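Local coordinates for protein metallo-beta-lactamase (Chryseobacterium indologenes, PDB 3L6N) that hydrolyses the beta-lactam ring of penicillins, cephalosporins and carbapenems as a zinc-dependent class B beta-lactamase and so confers antibiotic resistance, at residues 159-164 against 177-182; 181-186 against 207-212; 132-137 against 142-147. All coordinates share one frame; numbering follows the deposited sequence.

Contact 1 (159-164 against 177-182); sequences LVKSNS and EQWPKT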
loop_
_atom_site.group_PDB
_atom_site.type_symbol
_atom_site.label_atom_id
_atom_site.label_comp_id
_atom_site.label_asym_id
_atom_site.label_seq_id
_atom_site.Cartn_x
_atom_site.Cartn_y
_atom_site.Cartn_z
ATOM N N LEU A 159 -0.887 -3.047 -8.020
ATOM C CA LEU A 159 -1.734 -3.866 -8.897
ATOM C C LEU A 159 -2.648 -2.962 -9.739
ATOM O O LEU A 159 -2.981 -3.289 -10.883
ATOM C CB LEU A 159 -2.569 -4.824 -8.043
ATOM C CG LEU A 159 -3.619 -5.711 -8.727
ATOM C CD1 LEU A 159 -2.942 -6.715 -9.677
ATOM C CD2 LEU A 159 -4.441 -6.425 -7.671
ATOM N N VAL A 160 -3.041 -1.825 -9.169
ATOM C CA VAL A 160 -3.902 -0.869 -9.849
ATOM C C VAL A 160 -3.102 0.335 -10.322
ATOM O O VAL A 160 -2.485 1.056 -9.528
ATOM C CB VAL A 160 -5.059 -0.402 -8.941
ATOM C CG1 VAL A 160 -5.972 0.596 -9.687
ATOM C CG2 VAL A 160 -5.865 -1.597 -8.446
ATOM N N LYS A 161 -3.109 0.545 -11.632
ATOM C CA LYS A 161 -2.511 1.728 -12.240
ATOM C C LYS A 161 -3.441 2.933 -12.141
ATOM O O LYS A 161 -4.660 2.778 -12.189
ATOM C CB LYS A 161 -2.200 1.467 -13.721
ATOM C CG LYS A 161 -1.294 0.259 -13.977
ATOM C CD LYS A 161 0.066 0.408 -13.305
ATOM C CE LYS A 161 0.834 1.609 -13.824
ATOM N NZ LYS A 161 2.067 1.887 -13.029
ATOM N N SER A 162 -2.850 4.122 -12.038
ATOM C CA SER A 162 -3.589 5.384 -12.006
ATOM C C SER A 162 -4.150 5.710 -13.379
ATOM O O SER A 162 -3.504 5.441 -14.396
ATOM C CB SER A 162 -2.652 6.523 -11.591
ATOM O OG SER A 162 -3.267 7.797 -11.700
ATOM N N ASN A 163 -5.328 6.329 -13.385
ATOM C CA ASN A 163 -5.901 6.928 -14.597
ATOM C C ASN A 163 -4.926 7.858 -15.342
ATOM O O ASN A 163 -5.096 8.108 -16.544
ATOM C CB ASN A 163 -7.226 7.651 -14.272
ATOM C CG ASN A 163 -7.053 8.844 -13.319
ATOM O OD1 ASN A 163 -6.129 9.654 -13.461
ATOM N ND2 ASN A 163 -7.970 8.967 -12.366
ATOM N N SER A 164 -3.914 8.347 -14.622
ATOM C CA SER A 164 -2.919 9.282 -15.155
ATOM C C SER A 164 -1.628 8.615 -15.654
ATOM O O SER A 164 -0.755 9.288 -16.209
ATOM C CB SER A 164 -2.584 10.353 -14.107
ATOM O OG SER A 164 -1.769 9.823 -13.071
ATOM N N GLU A 177 0.361 -11.772 -18.118
ATOM C CA GLU A 177 -0.721 -12.663 -18.558
ATOM C C GLU A 177 -1.838 -12.777 -17.509
ATOM O O GLU A 177 -3.024 -12.767 -17.852
ATOM C CB GLU A 177 -0.155 -14.042 -18.936
ATOM C CG GLU A 177 -1.159 -15.019 -19.564
ATOM C CD GLU A 177 -1.862 -15.912 -18.546
ATOM O OE1 GLU A 177 -1.377 -16.029 -17.396
ATOM O OE2 GLU A 177 -2.904 -16.511 -18.900
ATOM N N GLN A 178 -1.462 -12.865 -16.234
ATOM C CA GLN A 178 -2.439 -12.986 -15.146
ATOM C C GLN A 178 -3.051 -11.653 -14.704
ATOM O O GLN A 178 -4.159 -11.619 -14.176
ATOM C CB GLN A 178 -1.814 -13.671 -13.927
ATOM C CG GLN A 178 -1.664 -15.175 -14.067
ATOM C CD GLN A 178 -2.982 -15.873 -14.320
ATOM O OE1 GLN A 178 -3.950 -15.696 -13.576
ATOM N NE2 GLN A 178 -3.026 -16.677 -15.376
ATOM N N TRP A 179 -2.312 -10.571 -14.918
ATOM C CA TRP A 179 -2.679 -9.250 -14.402
ATOM C C TRP A 179 -4.131 -8.823 -14.740
ATOM O O TRP A 179 -4.877 -8.462 -13.826
ATOM C CB TRP A 179 -1.650 -8.221 -14.870
ATOM C CG TRP A 179 -1.584 -6.942 -14.089
ATOM C CD1 TRP A 179 -2.554 -6.400 -13.286
ATOM C CD2 TRP A 179 -0.491 -6.018 -14.076
ATOM N NE1 TRP A 179 -2.122 -5.200 -12.769
ATOM C CE2 TRP A 179 -0.864 -4.939 -13.243
ATOM C CE3 TRP A 179 0.770 -5.992 -14.689
ATOM C CZ2 TRP A 179 -0.017 -3.853 -12.998
ATOM C CZ3 TRP A 179 1.610 -4.906 -14.452
ATOM C CH2 TRP A 179 1.212 -3.856 -13.605
ATOM N N PRO A 180 -4.548 -8.894 -16.031
ATOM C CA PRO A 180 -5.928 -8.473 -16.327
ATOM C C PRO A 180 -6.977 -9.378 -15.683
ATOM O O PRO A 180 -8.056 -8.906 -15.312
ATOM C CB PRO A 180 -6.012 -8.567 -17.860
ATOM C CG PRO A 180 -4.945 -9.526 -18.239
ATOM C CD PRO A 180 -3.836 -9.301 -17.258
ATOM N N LYS A 181 -6.656 -10.668 -15.542
ATOM C CA LYS A 181 -7.536 -11.617 -14.873
ATOM C C LYS A 181 -7.678 -11.245 -13.406
ATOM O O LYS A 181 -8.775 -11.259 -12.862
ATOM C CB LYS A 181 -7.022 -13.052 -15.031
ATOM C CG LYS A 181 -6.922 -13.502 -16.482
ATOM C CD LYS A 181 -5.988 -14.685 -16.639
ATOM C CE LYS A 181 -6.128 -15.314 -18.014
ATOM N NZ LYS A 181 -7.330 -16.189 -18.076
ATOM N N THR A 182 -6.562 -10.881 -12.776
ATOM C CA THR A 182 -6.588 -10.433 -11.389
ATOM C C THR A 182 -7.399 -9.142 -11.250
ATOM O O THR A 182 -8.192 -9.018 -10.326
ATOM C CB THR A 182 -5.167 -10.251 -10.845
ATOM O OG1 THR A 182 -4.481 -11.508 -10.931
ATOM C CG2 THR A 182 -5.198 -9.811 -9.376
#
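Leu-159 and Trp-179 join the active-site loop that follows strand 153-157 to the beginning of helix 179-189, in the alpha-beta/beta-alpha sandwich of the metallo-beta-lactamase superfamily. The loop segment 159-164 directly follows the zinc ligand Cys-158 and contains Lys-161, which probably binds the beta-lactam. The indole of Trp-179 reaches the loop edge-on: NE1 donates to Leu-159 O over 2.8 Å, with an N-H...O angle of 159°. The oxygen lies only 5° out of the ring plane, and the N-H arrives in the carbonyl plane on a lone pair, so this bond helps to fix the rotation of the indole. One methyl of Leu-159 also touches the same corner of the ring, CD1 standing 3.6 Å from Trp-179 CD1, with leucine and indole running alongside one another and pointing opposite ways. Farther along the indole, Lys-161 CD makes a looser contact with CZ2. The ring also touches His-139 and thus lies between the loop that holds Lys-161 and this zinc ligand. About one helical turn beyond Trp-179, a chi1 of -60° turns the methyl of Thr-182 to the leucine and its hydroxyl to Glu-137 O; CG2 sits 3.8 Å from Leu-159 CD1 and 3.9 Å from Leu-159 CD2.

Contact 2 (181-186 against 207-212); sequences KTINKL and GHVEHT. With SO4 (sulfate ion), chain E.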
loop_
_atom_site.group_PDB
_atom_site.type_symbol
_atom_site.label_atom_id
_atom_site.label_comp_id
_atom_site.label_asym_id
_atom_site.label_seq_id
_atom_site.Cartn_x
_atom_site.Cartn_y
_atom_site.Cartn_z
ATOM N N LYS A 181 -6.656 -10.668 -15.542
ATOM C CA LYS A 181 -7.536 -11.617 -14.873
ATOM C C LYS A 181 -7.678 -11.245 -13.406
ATOM O O LYS A 181 -8.775 -11.259 -12.862
ATOM C CB LYS A 181 -7.022 -13.052 -15.031
ATOM C CG LYS A 181 -6.922 -13.502 -16.482
ATOM C CD LYS A 181 -5.988 -14.685 -16.639
ATOM C CE LYS A 181 -6.128 -15.314 -18.014
ATOM N NZ LYS A 181 -7.330 -16.189 -18.076
ATOM N N THR A 182 -6.562 -10.881 -12.776
ATOM C CA THR A 182 -6.588 -10.433 -11.389
ATOM C C THR A 182 -7.399 -9.142 -11.250
ATOM O O THR A 182 -8.192 -9.018 -10.326
ATOM C CB THR A 182 -5.167 -10.251 -10.845
ATOM O OG1 THR A 182 -4.481 -11.508 -10.931
ATOM C CG2 THR A 182 -5.198 -9.811 -9.376
ATOM N N ILE A 183 -7.199 -8.201 -12.171
ATOM C CA ILE A 183 -7.961 -6.940 -12.174
ATOM C C ILE A 183 -9.463 -7.168 -12.373
ATOM O O ILE A 183 -10.289 -6.516 -11.727
ATOM C CB ILE A 183 -7.406 -5.927 -13.221
ATOM C CG1 ILE A 183 -6.089 -5.321 -12.724
ATOM C CG2 ILE A 183 -8.428 -4.805 -13.532
ATOM C CD1 ILE A 183 -6.245 -4.363 -11.540
ATOM N N ASN A 184 -9.820 -8.098 -13.254
ATOM C CA ASN A 184 -11.236 -8.387 -13.474
ATOM C C ASN A 184 -11.884 -9.057 -12.264
ATOM O O ASN A 184 -13.057 -8.811 -11.974
ATOM C CB ASN A 184 -11.456 -9.145 -14.785
ATOM C CG ASN A 184 -11.277 -8.246 -16.005
ATOM O OD1 ASN A 184 -11.763 -7.111 -16.029
ATOM N ND2 ASN A 184 -10.566 -8.736 -17.007
ATOM N N LYS A 185 -11.105 -9.859 -11.535
ATOM C CA LYS A 185 -11.541 -10.407 -10.247
ATOM C C LYS A 185 -11.754 -9.294 -9.215
ATOM O O LYS A 185 -12.718 -9.327 -8.451
ATOM C CB LYS A 185 -10.545 -11.435 -9.704
ATOM C CG LYS A 185 -10.586 -12.791 -10.401
ATOM C CD LYS A 185 -9.660 -13.791 -9.719
ATOM C CE LYS A 185 -9.676 -15.134 -10.444
ATOM N NZ LYS A 185 -8.804 -16.140 -9.773
ATOM N N LEU A 186 -10.845 -8.317 -9.195
ATOM C CA LEU A 186 -10.960 -7.167 -8.298
ATOM C C LEU A 186 -12.240 -6.395 -8.606
ATOM O O LEU A 186 -13.035 -6.101 -7.703
ATOM C CB LEU A 186 -9.732 -6.250 -8.451
ATOM C CG LEU A 186 -9.567 -5.002 -7.571
ATOM C CD1 LEU A 186 -8.105 -4.595 -7.545
ATOM C CD2 LEU A 186 -10.431 -3.833 -8.038
ATOM N N GLY A 207 -11.781 5.717 -12.358
ATOM C CA GLY A 207 -11.434 5.067 -13.621
ATOM C C GLY A 207 -10.078 4.376 -13.640
ATOM O O GLY A 207 -9.544 4.090 -14.710
ATOM N N HIS A 208 -9.513 4.120 -12.462
ATOM C CA HIS A 208 -8.191 3.480 -12.372
ATOM C C HIS A 208 -8.193 2.039 -12.875
ATOM O O HIS A 208 -7.297 1.638 -13.613
ATOM C CB HIS A 208 -7.670 3.489 -10.933
ATOM C CG HIS A 208 -7.578 4.850 -10.324
ATOM N ND1 HIS A 208 -6.905 5.894 -10.920
ATOM C CD2 HIS A 208 -8.052 5.327 -9.149
ATOM C CE1 HIS A 208 -6.975 6.962 -10.141
ATOM N NE2 HIS A 208 -7.667 6.644 -9.061
ATOM N N VAL A 209 -9.188 1.269 -12.447
ATOM C CA VAL A 209 -9.333 -0.130 -12.860
ATOM C C VAL A 209 -9.448 -0.251 -14.392
ATOM O O VAL A 209 -8.738 -1.045 -15.016
ATOM C CB VAL A 209 -10.539 -0.793 -12.154
ATOM C CG1 VAL A 209 -10.865 -2.159 -12.755
ATOM C CG2 VAL A 209 -10.285 -0.909 -10.664
ATOM N N GLU A 210 -10.324 0.553 -14.994
ATOM C CA GLU A 210 -10.523 0.495 -16.440
ATOM C C GLU A 210 -9.276 0.925 -17.188
ATOM O O GLU A 210 -8.942 0.357 -18.237
ATOM C CB GLU A 210 -11.727 1.344 -16.870
ATOM C CG GLU A 210 -13.076 0.693 -16.592
ATOM C CD GLU A 210 -13.199 -0.707 -17.186
ATOM O OE1 GLU A 210 -12.882 -0.903 -18.388
ATOM O OE2 GLU A 210 -13.614 -1.618 -16.442
ATOM N N HIS A 211 -8.566 1.914 -16.649
ATOM C CA HIS A 211 -7.347 2.362 -17.281
ATOM C C HIS A 211 -6.216 1.338 -17.171
ATOM O O HIS A 211 -5.364 1.256 -18.057
ATOM C CB HIS A 211 -6.891 3.722 -16.767
ATOM C CG HIS A 211 -5.892 4.372 -17.665
ATOM N ND1 HIS A 211 -4.606 4.667 -17.272
ATOM C CD2 HIS A 211 -5.981 4.737 -18.966
ATOM C CE1 HIS A 211 -3.953 5.209 -18.283
ATOM N NE2 HIS A 211 -4.765 5.265 -19.322
ATOM N N THR A 212 -6.205 0.582 -16.071
ATOM C CA THR A 212 -5.243 -0.514 -15.902
ATOM C C THR A 212 -5.411 -1.548 -17.016
ATOM O O THR A 212 -4.428 -1.954 -17.640
ATOM C CB THR A 212 -5.343 -1.171 -14.506
ATOM O OG1 THR A 212 -5.137 -0.168 -13.508
ATOM C CG2 THR A 212 -4.277 -2.260 -14.330
HETATM S S SO4 E . -11.375 2.949 -10.018
HETATM O O1 SO4 E . -10.324 2.073 -9.513
HETATM O O2 SO4 E . -12.602 2.763 -9.246
HETATM O O3 SO4 E . -10.932 4.328 -9.886
HETATM O O4 SO4 E . -11.617 2.608 -11.414
#
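Segments 181-186 and 208-212 are two nearly antiparallel helical stretches whose axes approach to 10.3 Å at an angle of 159°, the CA atoms of Ile-183 and Val-209 being the nearest pair at 7.0 Å. The close contacts between the two segments are all between carbon atoms; at the margin Glu-210 forms a salt bridge with Lys-187. Ile-183 CG2 meets Val-209 CG1 at 3.7 Å as their side chains slip past in opposite directions, while its other branch crosses Thr-212 at about a right angle and lays CG1 3.9 Å from the threonine CG2. One turn on, Leu-186 CD2 abuts the second methyl of Val-209, CG2. With chi1 at 169° the two methyls of Val-209 are thus split, CG1 to Ile-183 and CG2 to Leu-186. The hydroxyl of Thr-212 is turned back along its own helix: OG1 donates to His-208 O over 2.8 Å, from the face of that carbonyl opposite Thr-212 N, and also accepts from Lys-161 N of the zinc-site loop. A sulfate, probably from the crystallisation liquor, sits at the N-terminal end of helix 208-217, where His-208 N binds its O3 at 2.9 Å and Val-209 N its O4 at 3.0 Å; the helix dipole would probably favour an anion here. Leu-213 extends the contact onto Ile-183, and strand 195-198 meets the C-terminal helix through Ile-196 on Val-209 and Pro-198 on His-208.

Contact 3 (132-137 against 142-147); sequences VDFLGE and DNVVVW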
loop_
_atom_site.group_PDB
_atom_site.type_symbol
_atom_site.label_atom_id
_atom_site.label_comp_id
_atom_site.label_asym_id
_atom_site.label_seq_id
_atom_site.Cartn_x
_atom_site.Cartn_y
_atom_site.Cartn_z
ATOM N N VAL A 132 -6.910 -7.955 4.255
ATOM C CA VAL A 132 -5.868 -8.009 3.231
ATOM C C VAL A 132 -6.202 -9.183 2.317
ATOM O O VAL A 132 -6.331 -10.313 2.794
ATOM C CB VAL A 132 -4.465 -8.187 3.842
ATOM C CG1 VAL A 132 -3.408 -8.202 2.735
ATOM C CG2 VAL A 132 -4.179 -7.097 4.868
ATOM N N ASP A 133 -6.368 -8.908 1.027
ATOM C CA ASP A 133 -6.805 -9.925 0.061
ATOM C C ASP A 133 -5.747 -10.200 -1.002
ATOM O O ASP A 133 -5.136 -9.270 -1.541
ATOM C CB ASP A 133 -8.081 -9.470 -0.646
ATOM C CG ASP A 133 -9.353 -9.909 0.068
ATOM O OD1 ASP A 133 -10.291 -9.077 0.155
ATOM O OD2 ASP A 133 -9.433 -11.075 0.512
ATOM N N PHE A 134 -5.541 -11.477 -1.311
ATOM C CA PHE A 134 -4.751 -11.850 -2.471
ATOM C C PHE A 134 -5.702 -12.282 -3.585
ATOM O O PHE A 134 -6.410 -13.290 -3.453
ATOM C CB PHE A 134 -3.762 -12.970 -2.140
ATOM C CG PHE A 134 -2.935 -13.385 -3.311
ATOM C CD1 PHE A 134 -1.909 -12.567 -3.760
ATOM C CD2 PHE A 134 -3.203 -14.570 -3.991
ATOM C CE1 PHE A 134 -1.145 -12.927 -4.863
ATOM C CE2 PHE A 134 -2.448 -14.941 -5.090
ATOM C CZ PHE A 134 -1.414 -14.118 -5.525
ATOM N N LEU A 135 -5.726 -11.515 -4.667
ATOM C CA LEU A 135 -6.678 -11.757 -5.762
ATOM C C LEU A 135 -6.015 -12.457 -6.943
ATOM O O LEU A 135 -6.681 -12.812 -7.929
ATOM C CB LEU A 135 -7.317 -10.445 -6.226
ATOM C CG LEU A 135 -8.101 -9.641 -5.180
ATOM C CD1 LEU A 135 -8.344 -8.219 -5.683
ATOM C CD2 LEU A 135 -9.413 -10.336 -4.814
ATOM N N GLY A 136 -4.702 -12.655 -6.849
ATOM C CA GLY A 136 -3.941 -13.166 -7.978
ATOM C C GLY A 136 -2.727 -12.315 -8.291
ATOM O O GLY A 136 -2.563 -11.222 -7.745
ATOM N N GLU A 137 -1.877 -12.831 -9.170
ATOM C CA GLU A 137 -0.654 -12.154 -9.573
ATOM C C GLU A 137 -0.923 -11.017 -10.540
ATOM O O GLU A 137 -1.910 -11.032 -11.279
ATOM C CB GLU A 137 0.317 -13.162 -10.194
ATOM C CG GLU A 137 0.569 -14.360 -9.284
ATOM C CD GLU A 137 1.725 -15.239 -9.724
ATOM O OE1 GLU A 137 2.466 -14.854 -10.645
ATOM O OE2 GLU A 137 1.886 -16.325 -9.127
ATOM N N ASP A 142 3.277 -11.369 -5.572
ATOM C CA ASP A 142 2.866 -11.291 -4.167
ATOM C C ASP A 142 1.923 -10.129 -3.850
ATOM O O ASP A 142 1.529 -9.942 -2.695
ATOM C CB ASP A 142 4.096 -11.233 -3.238
ATOM C CG ASP A 142 4.920 -9.949 -3.414
ATOM O OD1 ASP A 142 5.040 -9.456 -4.553
ATOM O OD2 ASP A 142 5.472 -9.445 -2.405
ATOM N N ASN A 143 1.583 -9.326 -4.849
ATOM C CA ASN A 143 0.770 -8.140 -4.554
ATOM C C ASN A 143 -0.576 -8.472 -3.917
ATOM O O ASN A 143 -1.266 -9.402 -4.345
ATOM C CB ASN A 143 0.630 -7.173 -5.750
ATOM C CG ASN A 143 0.132 -7.830 -7.046
ATOM O OD1 ASN A 143 0.371 -7.283 -8.118
ATOM N ND2 ASN A 143 -0.586 -8.949 -6.957
ATOM N N VAL A 144 -0.918 -7.714 -2.881
ATOM C CA VAL A 144 -2.196 -7.857 -2.193
ATOM C C VAL A 144 -2.890 -6.499 -2.150
ATOM O O VAL A 144 -2.249 -5.467 -2.343
ATOM C CB VAL A 144 -2.037 -8.420 -0.760
ATOM C CG1 VAL A 144 -1.574 -9.873 -0.808
ATOM C CG2 VAL A 144 -1.062 -7.561 0.078
ATOM N N VAL A 145 -4.197 -6.520 -1.905
ATOM C CA VAL A 145 -5.000 -5.307 -1.758
ATOM C C VAL A 145 -5.532 -5.249 -0.324
ATOM O O VAL A 145 -5.549 -6.263 0.375
ATOM C CB VAL A 145 -6.182 -5.274 -2.769
ATOM C CG1 VAL A 145 -5.674 -5.308 -4.223
ATOM C CG2 VAL A 145 -7.195 -6.429 -2.502
ATOM N N VAL A 146 -5.964 -4.067 0.113
ATOM C CA VAL A 146 -6.519 -3.913 1.450
ATOM C C VAL A 146 -7.898 -3.284 1.369
ATOM O O VAL A 146 -8.071 -2.185 0.827
ATOM C CB VAL A 146 -5.609 -3.074 2.394
ATOM C CG1 VAL A 146 -6.133 -3.152 3.826
ATOM C CG2 VAL A 146 -4.159 -3.585 2.343
ATOM N N TRP A 147 -8.889 -4.009 1.889
ATOM C CA TRP A 147 -10.276 -3.542 1.880
ATOM C C TRP A 147 -10.656 -2.989 3.244
ATOM O O TRP A 147 -10.397 -3.622 4.268
ATOM C CB TRP A 147 -11.196 -4.716 1.510
ATOM C CG TRP A 147 -12.685 -4.440 1.627
ATOM C CD1 TRP A 147 -13.582 -5.116 2.404
ATOM C CD2 TRP A 147 -13.433 -3.435 0.929
ATOM N NE1 TRP A 147 -14.844 -4.588 2.240
ATOM C CE2 TRP A 147 -14.782 -3.560 1.338
ATOM C CE3 TRP A 147 -13.099 -2.449 -0.007
ATOM C CZ2 TRP A 147 -15.794 -2.724 0.850
ATOM C CZ3 TRP A 147 -14.107 -1.617 -0.495
ATOM C CH2 TRP A 147 -15.437 -1.765 -0.065
HETATM O O HOH W 1 -3.712 -9.793 -5.569
#
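Asp-133 and Val-145 exchange two backbone hydrogen bonds as an antiparallel hydrogen-bonded pair: Asp-133 N to Val-145 O at 2.8 Å and Val-145 N to Asp-133 O at 2.9 Å, both close to straight at 167°. Next to them Val-132 and Val-146 form a non-hydrogen-bonded pair, where Val-132 CA makes a CH...O contact with Val-145 O. The regular pairing ends after Asp-133, and from Leu-135 on water 1 bridges the chains, accepting from Leu-135 N and donating to Gly-136 O and Asn-143 O. A weak, bent bond from Asn-143 ND2 at 3.1 Å gives Gly-136 O a second donor. The amide is brought there by CG lying between the backbone N and the carbonyl carbon (chi1 53°), and its OD1 accepts from Thr-140 N. All this belongs to the beta hairpin of strands 128-133 and 145-148, whose connecting loop carries the zinc ligand His-139; Asp-142, hydrogen-bonded through its carboxylate oxygens to Thr-140 OG1 and Thr-101 OG1, lies against a second zinc ligand, His-76. Among the apolar contacts, Val-132 shares one face of the sheet with Val-146, and Val-144 packs obliquely against it, Val-132 CG1 to Val-144 CG2 3.6 Å. Asp-133 and Val-145 occupy the other face. Leu-135 crosses Val-145 at about a right angle, CD1 to CG2 3.8 Å, and also touches Thr-182 and Leu-186 of helix 179-189. Asp-133 OD1 is hydrogen-bonded to Tyr-190 OH. As for the aromatic contacts, the ring of Phe-134 has Val-144 CG1 at its edge, 4.0 Å from CD1, while Gly-136 N stands 3.6 Å above the centre of one ring face.

Overall arrangement
Contact 3 comes first along the chain, closing before contact 1 opens, and contact 1 then overlaps contact 2 on helix 179-189 through Lys-181 and Thr-182. The centres of contacts 1 and 2 lie only about 5 Å apart, whereas that of contact 3 is about 12 Å from contact 1 and 13 Å from contact 2. Thr-182 OG1 probably hydrogen-bonds to Glu-137 O at 2.6 Å, joining contact 1 to contact 3. Asn-163 N probably hydrogen-bonds to His-208 ND1, tying loop 159-164 to helix 208-217. Helix 179-189 thus links the hairpin to that loop and the C-terminal helix. Contacts 1 and 3 border the zinc site, the Lys-161 and Asp-142 side chains each about 7 Å from a zinc; contact 2 lies farther back.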